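PDB 2PYX: tryptophan halogenase from Shewanella frigidimarina, which probably acts as a flavin-dependent halogenase, using FAD in a monooxygenase-type reaction to halogenate tryptophan or a related aromatic substrate. Local coordinates for residues A86-G91 and Y168-N173; G355-L360 and Q403-L408; I10-G15 and I226-A231; A231-L236 and G351-F356. One frame throughout, in Å; residues are numbered along the deposited sequence.

Overall arrangement
The four contacts illustrate how chemistry follows place in a fold. Interaction 1 is buried and built largely of backbone bonds between antiparallel strands, supplemented by a T-shaped aromatic pair and a lysine lying over a histidine ring; interaction 3, also largely buried, uses central parallel strands that end beside the predicted FAD-binding loop. Interaction 2 has no hydrogen bonds across it and joins a loop to a long helix chiefly by aliphatic groups. Interaction 4 is mixed, with a buried serine bond on one side and exposed residues on the other. Interactions 3 and 4 share Ala231 and touch through Asp227, while interactions 2 and 4 share Gly355 and Phe356.

Interaction 1: residues A86-G91 and Y168-N173; sequences ASFKQG and YGYHLN
Lys89 N donates to Gly169 O over 2.8 Å in a nearly straight bond (175°), although the donor stands above the carbonyl plane. Gly169 N answers with a bond to Lys89 O, and a second reciprocal pair joins Ser87 and His171, with His171 N 2.9 Å from Ser87 O. Between these lies the non-hydrogen-bonded pair Phe88 and Tyr170. On the face shared by Lys89 and His171, the lysine chain crosses the imidazole at about a right angle. Lys89 CB sits over the ring, 3.8 Å from the His171 centroid, in a CH-pi contact. With CG anti to the backbone nitrogen (chi1 172°) and every later bond extended, Lys89 carries NZ past the ring to Thr62 O. Bonds at both His171 ring nitrogens, NE2 to Thr274 and ND1 to an in-plane water 3.0 Å away, would limit rotation of the imidazole; the water also bonds Phe88 O and Ser87 OG. Phe88 turns its edge into the face of Tyr168, a T-shaped pair with centroids 5.3 Å apart, while the Tyr168 and Tyr170 hydroxyls both bond Glu77. This antiparallel ladder, part of a larger mixed sheet, presents Lys89, the predicted catalytic lysine, as in flavin-dependent tryptophan halogenases.

Interaction 2: residues G355-L360 and Q403-L408; sequences GFIEPL and QIIDFL
Leu408 enters the contact from its helix with CB 4.1 Å from Leu360 CD2, the two leucines sliding past each other in opposite directions. One bond further out, Leu408 CG lies 4.0 Å from the same Leu360 CD2 and 3.6 Å from Leu360 O. The branches then part. CD1 rests 3.5 Å from Leu360 O, and CD2 comes equally near that oxygen before running on to Ile357, which it meets tip to tip; the very short separation modelled there is doubtful. CD2 also brushes Glu358 CG at 4.2 Å. Here the loop that follows strand 355-356 packs on helix 383-413 just before Glu361, a residue predicted to bind tryptophan, so the aliphatic seam runs beside the probable substrate pocket. Ile357 spreads over the previous turn of the helix, its CG2 4.1 Å from Ile405 CD1 and its CD1 against Ile404 CG2. Its CG1 is wedged between backbone N and carbonyl carbon (chi1 49°), which aims CD1 at the helix. Glu358, whose chain is only grazed by Leu408, takes its carboxylate to Tyr412, Asn253 and Trp283.

Interaction 3: residues I10-G15 and I226-A231; sequences IIIVGG and IDCTGA
Gly14 and Cys228 meet backbone to backbone in an unusual way: at a positive phi of 112°, the glycine brings its CA within 3.6 Å of Cys228 O. Just beyond, a water bridges Gly15 O, at 2.6 Å, and Cys228 O, linking the two loops just past the strand ends. Before that point the pairing is regular and parallel. Ile226 N bonds Ile11 O, Val13 N bonds Ile226 O almost straight (171°), and Cys228 N, less well aligned, reaches Val13 O; each of the three spans 2.8 Å. Side chains follow the ladder. Ile12 and Ile226 lie side by side on one face, CG1 against CG1 at 3.8 Å, and Ile12 CG2 continues the apolar row to Cys228 SG. Val13 is on the other face, its CG1 3.7 Å from Thr229 CG2. There residues 227-229 form a turn: Asp227 OD1 accepts from both Thr229 N and Thr229 OG1, the latter at 2.6 Å, the first of these bonds making an Asx turn. Its other oxygen, OD2, is bonded by Leu235 N and Leu236 N, so the carboxylate is gripped at both ends and ties the turn to the start of the next helix. Adjacent parallel strands ending in a glycine-rich turn, with Gly15 predicted to bind FAD and helix 16-31 following, are typical of a Rossmann-type dinucleotide-binding fold.

Interaction 4: residues A231-L236 and G351-F356; sequences AKSLLL and GMAAGF
Ser233 and Ala353 form the tight, buried half of this contact. Ser233 OG donates to Ala353 O over 2.8 Å, lying in the carbonyl plane on a lone pair, and the same hydroxyl is bonded by Gly237 N, so one oxygen joins the facing loop to the first turn of helix 234-239. The serine sits at a left-handed backbone conformation (phi 46°), and its OG is anti to the backbone nitrogen (chi1 -163°), which directs it at the Ala353 carbonyl. Ser233 CB follows closely, 3.4 Å from Ala353 O. In return Ala353 CB is 4.1 Å from Ser233 CA, and it is pressed as well against Asp227 O and Gly230 O, each 3.4 Å from that methyl. Leu236 CD2 flanks the same carbonyl more loosely. The other half is open. Ala231 and Met352, a selenomethionine, are exposed and touch lightly: Met352 CB lies 3.7 Å from Ala231 N, and its methyl CE approaches Ala231 CB at 4.1 Å. The side chain bends at its last torsion, which also lays CE over one face of Phe356, off the ring centre; since the residue is modelled in two conformers, this placement is doubtful. Met352 N bonds a tartaric acid molecule, probably from the crystallisation liquor. Ala354 N closes the turn onto Gly351 O at 2.9 Å. The loop that follows the last parallel strand, 347-349, lies near Ala18, predicted to bind FAD, consistent with a second FAD-contacting segment as in related Rossmann-type flavoproteins.

Interaction 1: residues A86-G91 and Y168-N173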
loop_
_atom_site.group_PDB
_atom_site.type_symbol
_atom_site.label_atom_id
_atom_site.label_comp_id
_atom_site.label_asym_id
_atom_site.label_seq_id
_atom_site.Cartn_x
_atom_site.Cartn_y
_atom_site.Cartn_z
ATOM N N ALA A 86 -1.271 7.623 -14.319
ATOM C CA ALA A 86 -1.175 6.279 -13.752
ATOM C C ALA A 86 -0.645 5.238 -14.739
ATOM O O ALA A 86 -0.782 5.372 -15.960
ATOM C CB ALA A 86 -2.522 5.839 -13.253
ATOM N N SER A 87 0.004 4.220 -14.179
ATOM C CA SER A 87 0.351 3.006 -14.907
ATOM C C SER A 87 -0.068 1.806 -14.046
ATOM O O SER A 87 -0.449 1.953 -12.867
ATOM C CB SER A 87 1.847 2.953 -15.234
ATOM O OG SER A 87 2.149 1.880 -16.113
ATOM N N PHE A 88 -0.013 0.601 -14.623
ATOM C CA PHE A 88 -0.425 -0.619 -13.936
ATOM C C PHE A 88 0.713 -1.184 -13.144
ATOM O O PHE A 88 1.810 -1.323 -13.661
ATOM C CB PHE A 88 -0.907 -1.663 -14.952
ATOM C CG PHE A 88 -1.976 -1.140 -15.853
ATOM C CD1 PHE A 88 -3.268 -0.963 -15.389
ATOM C CD2 PHE A 88 -1.676 -0.770 -17.142
ATOM C CE1 PHE A 88 -4.237 -0.441 -16.236
ATOM C CE2 PHE A 88 -2.640 -0.235 -17.975
ATOM C CZ PHE A 88 -3.907 -0.075 -17.520
ATOM N N LYS A 89 0.419 -1.573 -11.903
ATOM C CA LYS A 89 1.405 -2.199 -11.015
ATOM C C LYS A 89 0.957 -3.632 -10.725
ATOM O O LYS A 89 -0.149 -3.841 -10.248
ATOM C CB LYS A 89 1.478 -1.415 -9.706
ATOM C CG LYS A 89 2.322 -2.057 -8.628
ATOM C CD LYS A 89 2.232 -1.303 -7.317
ATOM C CE LYS A 89 2.909 -2.071 -6.217
ATOM N NZ LYS A 89 2.573 -1.440 -4.906
ATOM N N GLN A 90 1.815 -4.608 -10.979
ATOM C CA GLN A 90 1.516 -6.029 -10.788
ATOM C C GLN A 90 2.225 -6.698 -9.622
ATOM O O GLN A 90 2.135 -7.918 -9.444
ATOM C CB GLN A 90 1.786 -6.791 -12.094
ATOM C CG GLN A 90 0.787 -6.411 -13.158
ATOM C CD GLN A 90 0.984 -7.220 -14.407
ATOM O OE1 GLN A 90 0.687 -8.421 -14.443
ATOM N NE2 GLN A 90 1.523 -6.574 -15.433
ATOM N N GLY A 91 2.919 -5.879 -8.823
ATOM C CA GLY A 91 3.618 -6.335 -7.619
ATOM C C GLY A 91 4.891 -5.548 -7.407
ATOM O O GLY A 91 5.020 -4.420 -7.889
ATOM N N TYR A 168 -4.028 -6.545 -10.517
ATOM C CA TYR A 168 -3.210 -5.359 -10.592
ATOM C C TYR A 168 -3.722 -4.263 -9.693
ATOM O O TYR A 168 -4.902 -4.208 -9.368
ATOM C CB TYR A 168 -3.105 -4.832 -12.027
ATOM C CG TYR A 168 -4.359 -4.237 -12.622
ATOM C CD1 TYR A 168 -5.294 -5.042 -13.290
ATOM C CD2 TYR A 168 -4.613 -2.875 -12.568
ATOM C CE1 TYR A 168 -6.430 -4.507 -13.839
ATOM C CE2 TYR A 168 -5.745 -2.333 -13.118
ATOM C CZ TYR A 168 -6.673 -3.147 -13.743
ATOM O OH TYR A 168 -7.809 -2.584 -14.310
ATOM N N GLY A 169 -2.771 -3.436 -9.252
ATOM C CA GLY A 169 -3.045 -2.097 -8.728
ATOM C C GLY A 169 -2.389 -1.073 -9.648
ATOM O O GLY A 169 -2.196 -1.314 -10.843
ATOM N N TYR A 170 -2.005 0.059 -9.076
ATOM C CA TYR A 170 -1.489 1.170 -9.855
ATOM C C TYR A 170 -0.216 1.802 -9.288
ATOM O O TYR A 170 0.070 1.722 -8.100
ATOM C CB TYR A 170 -2.538 2.279 -9.981
ATOM C CG TYR A 170 -3.894 1.804 -10.486
ATOM C CD1 TYR A 170 -4.142 1.676 -11.849
ATOM C CD2 TYR A 170 -4.912 1.526 -9.588
ATOM C CE1 TYR A 170 -5.387 1.268 -12.308
ATOM C CE2 TYR A 170 -6.148 1.093 -10.021
ATOM C CZ TYR A 170 -6.378 0.975 -11.387
ATOM O OH TYR A 170 -7.623 0.574 -11.820
ATOM N N HIS A 171 0.514 2.458 -10.185
ATOM C CA HIS A 171 1.414 3.554 -9.832
ATOM C C HIS A 171 0.695 4.838 -10.244
ATOM O O HIS A 171 0.116 4.887 -11.337
ATOM C CB HIS A 171 2.721 3.444 -10.608
ATOM C CG HIS A 171 3.515 2.216 -10.302
ATOM N ND1 HIS A 171 4.026 1.393 -11.286
ATOM C CD2 HIS A 171 3.924 1.692 -9.121
ATOM C CE1 HIS A 171 4.692 0.403 -10.716
ATOM N NE2 HIS A 171 4.644 0.560 -9.403
ATOM N N LEU A 172 0.744 5.860 -9.393
ATOM C CA LEU A 172 -0.022 7.083 -9.645
ATOM C C LEU A 172 0.678 8.314 -9.086
ATOM O O LEU A 172 1.571 8.196 -8.256
ATOM C CB LEU A 172 -1.449 6.955 -9.064
ATOM C CG LEU A 172 -1.597 6.660 -7.553
ATOM C CD1 LEU A 172 -1.429 7.892 -6.635
ATOM C CD2 LEU A 172 -2.946 6.009 -7.225
ATOM N N ASN A 173 0.247 9.476 -9.563
ATOM C CA ASN A 173 0.634 10.772 -8.974
ATOM C C ASN A 173 -0.420 11.108 -7.907
ATOM O O ASN A 173 -1.596 11.335 -8.238
ATOM C CB ASN A 173 0.650 11.816 -10.093
ATOM C CG ASN A 173 0.958 13.230 -9.609
ATOM O OD1 ASN A 173 0.447 13.697 -8.583
ATOM N ND2 ASN A 173 1.741 13.961 -10.425
HETATM O O HOH W 1 3.801 0.483 -14.177
#

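Interaction 2: residues G355-L360 and Q403-L408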
loop_
_atom_site.group_PDB
_atom_site.type_symbol
_atom_site.label_atom_id
_atom_site.label_comp_id
_atom_site.label_asym_id
_atom_site.label_seq_id
_atom_site.Cartn_x
_atom_site.Cartn_y
_atom_site.Cartn_z
ATOM N N GLY A 355 -0.464 6.356 11.351
ATOM C CA GLY A 355 0.859 5.786 11.392
ATOM C C GLY A 355 1.499 5.849 10.046
ATOM O O GLY A 355 0.867 6.161 9.045
ATOM N N PHE A 356 2.786 5.543 10.026
ATOM C CA PHE A 356 3.525 5.577 8.791
ATOM C C PHE A 356 4.857 4.911 8.982
ATOM O O PHE A 356 5.568 5.185 9.966
ATOM C CB PHE A 356 3.755 7.005 8.343
ATOM C CG PHE A 356 4.433 7.105 7.006
ATOM C CD1 PHE A 356 3.744 6.809 5.850
ATOM C CD2 PHE A 356 5.773 7.416 6.925
ATOM C CE1 PHE A 356 4.375 6.871 4.609
ATOM C CE2 PHE A 356 6.416 7.483 5.690
ATOM C CZ PHE A 356 5.722 7.194 4.544
ATOM N N ILE A 357 5.249 4.147 7.976
ATOM C CA ILE A 357 6.568 3.544 7.925
ATOM C C ILE A 357 7.078 3.686 6.490
ATOM O O ILE A 357 6.339 4.128 5.604
ATOM C CB ILE A 357 6.499 2.061 8.313
ATOM C CG1 ILE A 357 5.348 1.395 7.494
ATOM C CG2 ILE A 357 6.218 1.924 9.837
ATOM C CD1 ILE A 357 5.384 0.004 7.469
ATOM N N GLU A 358 8.309 3.237 6.242
ATOM C CA GLU A 358 8.810 3.159 4.869
ATOM C C GLU A 358 7.798 2.496 3.924
ATOM O O GLU A 358 7.051 1.571 4.327
ATOM C CB GLU A 358 10.106 2.328 4.855
ATOM C CG GLU A 358 9.904 0.874 5.256
ATOM C CD GLU A 358 11.202 0.234 5.586
ATOM O OE1 GLU A 358 11.750 0.555 6.659
ATOM O OE2 GLU A 358 11.716 -0.521 4.716
ATOM N N PRO A 359 7.782 2.900 2.654
ATOM C CA PRO A 359 6.832 2.382 1.667
ATOM C C PRO A 359 7.159 1.007 1.099
ATOM O O PRO A 359 6.730 0.671 -0.013
ATOM C CB PRO A 359 6.892 3.446 0.564
ATOM C CG PRO A 359 8.250 3.969 0.662
ATOM C CD PRO A 359 8.610 3.994 2.101
ATOM N N LEU A 360 7.876 0.186 1.874
ATOM C CA LEU A 360 8.145 -1.184 1.492
ATOM C C LEU A 360 6.796 -1.883 1.545
ATOM O O LEU A 360 6.115 -1.873 2.571
ATOM C CB LEU A 360 9.098 -1.841 2.479
ATOM C CG LEU A 360 9.589 -3.270 2.252
ATOM C CD1 LEU A 360 10.282 -3.369 0.940
ATOM C CD2 LEU A 360 10.535 -3.710 3.343
ATOM N N GLN A 403 0.995 -7.194 11.552
ATOM C CA GLN A 403 1.268 -7.924 10.333
ATOM C C GLN A 403 2.152 -7.129 9.406
ATOM O O GLN A 403 3.062 -7.706 8.780
ATOM C CB GLN A 403 -0.008 -8.293 9.607
ATOM C CG GLN A 403 0.264 -9.334 8.557
ATOM C CD GLN A 403 -0.865 -9.604 7.611
ATOM O OE1 GLN A 403 -1.461 -8.696 7.034
ATOM N NE2 GLN A 403 -1.098 -10.918 7.364
ATOM N N ILE A 404 1.922 -5.821 9.288
ATOM C CA ILE A 404 2.732 -4.988 8.388
ATOM C C ILE A 404 4.172 -4.999 8.897
ATOM O O ILE A 404 5.115 -5.208 8.147
ATOM C CB ILE A 404 2.174 -3.554 8.344
ATOM C CG1 ILE A 404 0.891 -3.502 7.527
ATOM C CG2 ILE A 404 3.227 -2.610 7.800
ATOM C CD1 ILE A 404 0.063 -2.309 7.787
ATOM N N ILE A 405 4.377 -4.773 10.190
ATOM C CA ILE A 405 5.727 -4.690 10.711
ATOM C C ILE A 405 6.454 -6.031 10.500
ATOM O O ILE A 405 7.618 -6.105 10.056
ATOM C CB ILE A 405 5.772 -4.234 12.166
ATOM C CG1 ILE A 405 5.184 -2.829 12.323
ATOM C CG2 ILE A 405 7.231 -4.275 12.692
ATOM C CD1 ILE A 405 5.854 -1.792 11.466
ATOM N N ASP A 406 5.752 -7.115 10.791
ATOM C CA ASP A 406 6.366 -8.422 10.686
ATOM C C ASP A 406 6.664 -8.760 9.225
ATOM O O ASP A 406 7.716 -9.322 8.903
ATOM C CB ASP A 406 5.438 -9.514 11.256
ATOM C CG ASP A 406 5.387 -9.515 12.762
ATOM O OD1 ASP A 406 6.088 -8.715 13.434
ATOM O OD2 ASP A 406 4.603 -10.377 13.291
ATOM N N PHE A 407 5.725 -8.447 8.339
ATOM C CA PHE A 407 5.901 -8.764 6.920
ATOM C C PHE A 407 7.074 -7.967 6.341
ATOM O O PHE A 407 7.914 -8.508 5.617
ATOM C CB PHE A 407 4.612 -8.532 6.113
ATOM C CG PHE A 407 4.735 -8.928 4.661
ATOM C CD1 PHE A 407 5.239 -10.163 4.302
ATOM C CD2 PHE A 407 4.369 -8.049 3.657
ATOM C CE1 PHE A 407 5.345 -10.531 2.949
ATOM C CE2 PHE A 407 4.455 -8.413 2.320
ATOM C CZ PHE A 407 4.948 -9.649 1.973
ATOM N N LEU A 408 7.120 -6.670 6.636
ATOM C CA LEU A 408 8.253 -5.855 6.168
ATOM C C LEU A 408 9.553 -6.364 6.735
ATOM O O LEU A 408 10.517 -6.564 6.020
ATOM C CB LEU A 408 8.048 -4.398 6.527
ATOM C CG LEU A 408 7.233 -3.596 5.511
ATOM C CD1 LEU A 408 5.875 -4.197 5.161
ATOM C CD2 LEU A 408 7.092 -2.144 5.968
#

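Interaction 3: residues I10-G15 and I226-A231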
loop_
_atom_site.group_PDB
_atom_site.type_symbol
_atom_site.label_atom_id
_atom_site.label_comp_id
_atom_site.label_asym_id
_atom_site.label_seq_id
_atom_site.Cartn_x
_atom_site.Cartn_y
_atom_site.Cartn_z
ATOM N N ILE A 10 -20.477 14.348 9.791
ATOM C CA ILE A 10 -19.129 13.794 9.699
ATOM C C ILE A 10 -18.201 14.870 9.181
ATOM O O ILE A 10 -18.443 15.419 8.104
ATOM C CB ILE A 10 -19.069 12.636 8.684
ATOM C CG1 ILE A 10 -20.213 11.646 8.896
ATOM C CG2 ILE A 10 -17.713 11.934 8.805
ATOM C CD1 ILE A 10 -20.247 11.030 10.240
ATOM N N ILE A 11 -17.148 15.168 9.953
ATOM C CA ILE A 11 -16.175 16.172 9.644
ATOM C C ILE A 11 -14.815 15.535 9.423
ATOM O O ILE A 11 -14.270 14.874 10.344
ATOM C CB ILE A 11 -16.065 17.250 10.760
ATOM C CG1 ILE A 11 -17.446 17.797 11.156
ATOM C CG2 ILE A 11 -15.111 18.334 10.340
ATOM C CD1 ILE A 11 -18.163 18.427 10.052
ATOM N N ILE A 12 -14.270 15.706 8.224
ATOM C CA ILE A 12 -12.943 15.225 7.841
ATOM C C ILE A 12 -11.975 16.385 7.874
ATOM O O ILE A 12 -12.193 17.399 7.209
ATOM C CB ILE A 12 -12.975 14.603 6.433
ATOM C CG1 ILE A 12 -14.013 13.467 6.367
ATOM C CG2 ILE A 12 -11.588 14.190 6.030
ATOM C CD1 ILE A 12 -14.349 13.074 4.955
ATOM N N VAL A 13 -10.908 16.242 8.650
ATOM C CA VAL A 13 -9.966 17.317 8.851
ATOM C C VAL A 13 -8.710 16.949 8.085
ATOM O O VAL A 13 -7.942 16.051 8.508
ATOM C CB VAL A 13 -9.676 17.553 10.346
ATOM C CG1 VAL A 13 -8.779 18.770 10.515
ATOM C CG2 VAL A 13 -10.985 17.778 11.099
ATOM N N GLY A 14 -8.515 17.621 6.949
ATOM C CA GLY A 14 -7.454 17.302 6.043
ATOM C C GLY A 14 -7.952 16.726 4.734
ATOM O O GLY A 14 -8.925 15.977 4.702
ATOM N N GLY A 15 -7.293 17.117 3.647
ATOM C CA GLY A 15 -7.587 16.603 2.349
ATOM C C GLY A 15 -6.613 15.499 1.947
ATOM O O GLY A 15 -6.382 14.517 2.677
ATOM N N ILE A 226 -12.719 12.893 11.496
ATOM C CA ILE A 226 -11.736 12.033 10.883
ATOM C C ILE A 226 -10.460 12.824 10.820
ATOM O O ILE A 226 -10.422 13.900 10.194
ATOM C CB ILE A 226 -12.137 11.603 9.468
ATOM C CG1 ILE A 226 -13.580 11.145 9.371
ATOM C CG2 ILE A 226 -11.152 10.557 8.959
ATOM C CD1 ILE A 226 -13.966 10.081 10.291
ATOM N N ASP A 227 -9.400 12.320 11.448
ATOM C CA ASP A 227 -8.130 13.005 11.431
ATOM C C ASP A 227 -7.333 12.567 10.196
ATOM O O ASP A 227 -6.784 11.465 10.171
ATOM C CB ASP A 227 -7.339 12.707 12.705
ATOM C CG ASP A 227 -6.084 13.544 12.829
ATOM O OD1 ASP A 227 -5.673 14.148 11.838
ATOM O OD2 ASP A 227 -5.478 13.554 13.917
ATOM N N CYS A 228 -7.274 13.446 9.195
ATOM C CA CYS A 228 -6.466 13.292 8.010
ATOM C C CYS A 228 -5.375 14.388 7.927
ATOM O O CYS A 228 -4.967 14.815 6.843
ATOM C CB CYS A 228 -7.395 13.292 6.791
ATOM S SG CYS A 228 -8.494 11.861 6.779
ATOM N N THR A 229 -4.895 14.822 9.090
ATOM C CA THR A 229 -3.934 15.933 9.153
ATOM C C THR A 229 -2.464 15.521 8.905
ATOM O O THR A 229 -1.551 16.367 9.008
ATOM C CB THR A 229 -4.018 16.655 10.512
ATOM O OG1 THR A 229 -3.640 15.781 11.594
ATOM C CG2 THR A 229 -5.389 17.211 10.708
ATOM N N GLY A 230 -2.217 14.261 8.561
ATOM C CA GLY A 230 -0.852 13.772 8.323
ATOM C C GLY A 230 -0.106 13.462 9.595
ATOM O O GLY A 230 -0.716 13.281 10.643
ATOM N N ALA A 231 1.235 13.365 9.495
ATOM C CA ALA A 231 2.073 12.889 10.591
ATOM C C ALA A 231 1.946 13.697 11.884
ATOM O O ALA A 231 2.164 13.184 13.000
ATOM C CB ALA A 231 3.529 12.839 10.159
HETATM O O HOH W 2 -4.222 14.247 4.186
#

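Interaction 4: residues A231-L236 and G351-F356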
loop_
_atom_site.group_PDB
_atom_site.type_symbol
_atom_site.label_atom_id
_atom_site.label_comp_id
_atom_site.label_asym_id
_atom_site.label_seq_id
_atom_site.Cartn_x
_atom_site.Cartn_y
_atom_site.Cartn_z
ATOM N N ALA A 231 1.235 13.365 9.495
ATOM C CA ALA A 231 2.073 12.889 10.591
ATOM C C ALA A 231 1.946 13.697 11.884
ATOM O O ALA A 231 2.164 13.184 13.000
ATOM C CB ALA A 231 3.529 12.839 10.159
ATOM N N LYS A 232 1.590 14.961 11.740
ATOM C CA LYS A 232 1.338 15.798 12.905
ATOM C C LYS A 232 0.177 15.325 13.748
ATOM O O LYS A 232 0.126 15.667 14.919
ATOM C CB LYS A 232 1.132 17.259 12.505
ATOM C CG LYS A 232 -0.101 17.544 11.674
ATOM N N SER A 233 -0.749 14.547 13.179
ATOM C CA SER A 233 -1.802 13.904 13.975
ATOM C C SER A 233 -2.460 14.864 14.990
ATOM O O SER A 233 -2.523 14.607 16.204
ATOM C CB SER A 233 -1.270 12.649 14.637
ATOM O OG SER A 233 -2.298 11.787 15.085
ATOM N N LEU A 234 -2.995 15.950 14.459
ATOM C CA LEU A 234 -3.486 17.031 15.316
ATOM C C LEU A 234 -4.685 16.701 16.213
ATOM O O LEU A 234 -4.829 17.261 17.311
ATOM C CB LEU A 234 -3.800 18.257 14.469
ATOM C CG LEU A 234 -2.642 18.862 13.672
ATOM C CD1 LEU A 234 -3.112 20.048 12.871
ATOM C CD2 LEU A 234 -1.477 19.263 14.581
ATOM N N LEU A 235 -5.551 15.784 15.761
ATOM C CA LEU A 235 -6.729 15.420 16.514
ATOM C C LEU A 235 -6.455 14.182 17.357
ATOM O O LEU A 235 -6.647 14.160 18.564
ATOM C CB LEU A 235 -7.936 15.178 15.606
ATOM C CG LEU A 235 -8.727 16.436 15.199
ATOM C CD1 LEU A 235 -7.930 17.391 14.393
ATOM C CD2 LEU A 235 -10.015 16.041 14.469
ATOM N N LEU A 236 -6.002 13.117 16.726
ATOM C CA LEU A 236 -5.867 11.870 17.454
ATOM C C LEU A 236 -4.624 11.859 18.378
ATOM O O LEU A 236 -4.708 11.605 19.587
ATOM C CB LEU A 236 -5.819 10.694 16.473
ATOM C CG LEU A 236 -5.826 9.331 17.173
ATOM C CD1 LEU A 236 -7.236 8.838 17.343
ATOM C CD2 LEU A 236 -4.986 8.283 16.455
ATOM N N GLY A 351 -4.752 7.635 7.280
ATOM C CA GLY A 351 -3.527 8.071 6.669
ATOM C C GLY A 351 -2.418 8.228 7.692
ATOM O O GLY A 351 -2.380 7.483 8.700
HETATM N N MSE A 352 -1.482 9.133 7.409
HETATM C CA MSE A 352 -0.288 9.319 8.236
HETATM C C MSE A 352 -0.606 9.775 9.655
HETATM O O MSE A 352 0.221 9.599 10.568
HETATM C CB MSE A 352 0.667 10.292 7.559
HETATM C CG MSE A 352 1.077 9.773 6.201
HETATM SE SE MSE A 352 2.256 10.964 5.212
HETATM C CE MSE A 352 3.477 11.136 6.410
ATOM N N ALA A 353 -1.796 10.359 9.859
ATOM C CA ALA A 353 -2.214 10.721 11.201
ATOM C C ALA A 353 -2.310 9.492 12.105
ATOM O O ALA A 353 -2.170 9.613 13.336
ATOM C CB ALA A 353 -3.532 11.471 11.209
ATOM N N ALA A 354 -2.585 8.310 11.522
ATOM C CA ALA A 354 -2.586 7.060 12.296
ATOM C C ALA A 354 -1.225 6.366 12.426
ATOM O O ALA A 354 -0.893 5.821 13.458
ATOM C CB ALA A 354 -3.570 6.092 11.720
ATOM N N GLY A 355 -0.464 6.356 11.351
ATOM C CA GLY A 355 0.859 5.786 11.392
ATOM C C GLY A 355 1.499 5.849 10.046
ATOM O O GLY A 355 0.867 6.161 9.045
ATOM N N PHE A 356 2.786 5.543 10.026
ATOM C CA PHE A 356 3.525 5.577 8.791
ATOM C C PHE A 356 4.857 4.911 8.982
ATOM O O PHE A 356 5.568 5.185 9.966
ATOM C CB PHE A 356 3.755 7.005 8.343
ATOM C CG PHE A 356 4.433 7.105 7.006
ATOM C CD1 PHE A 356 3.744 6.809 5.850
ATOM C CD2 PHE A 356 5.773 7.416 6.925
ATOM C CE1 PHE A 356 4.375 6.871 4.609
ATOM C CE2 PHE A 356 6.416 7.483 5.690
ATOM C CZ PHE A 356 5.722 7.194 4.544
#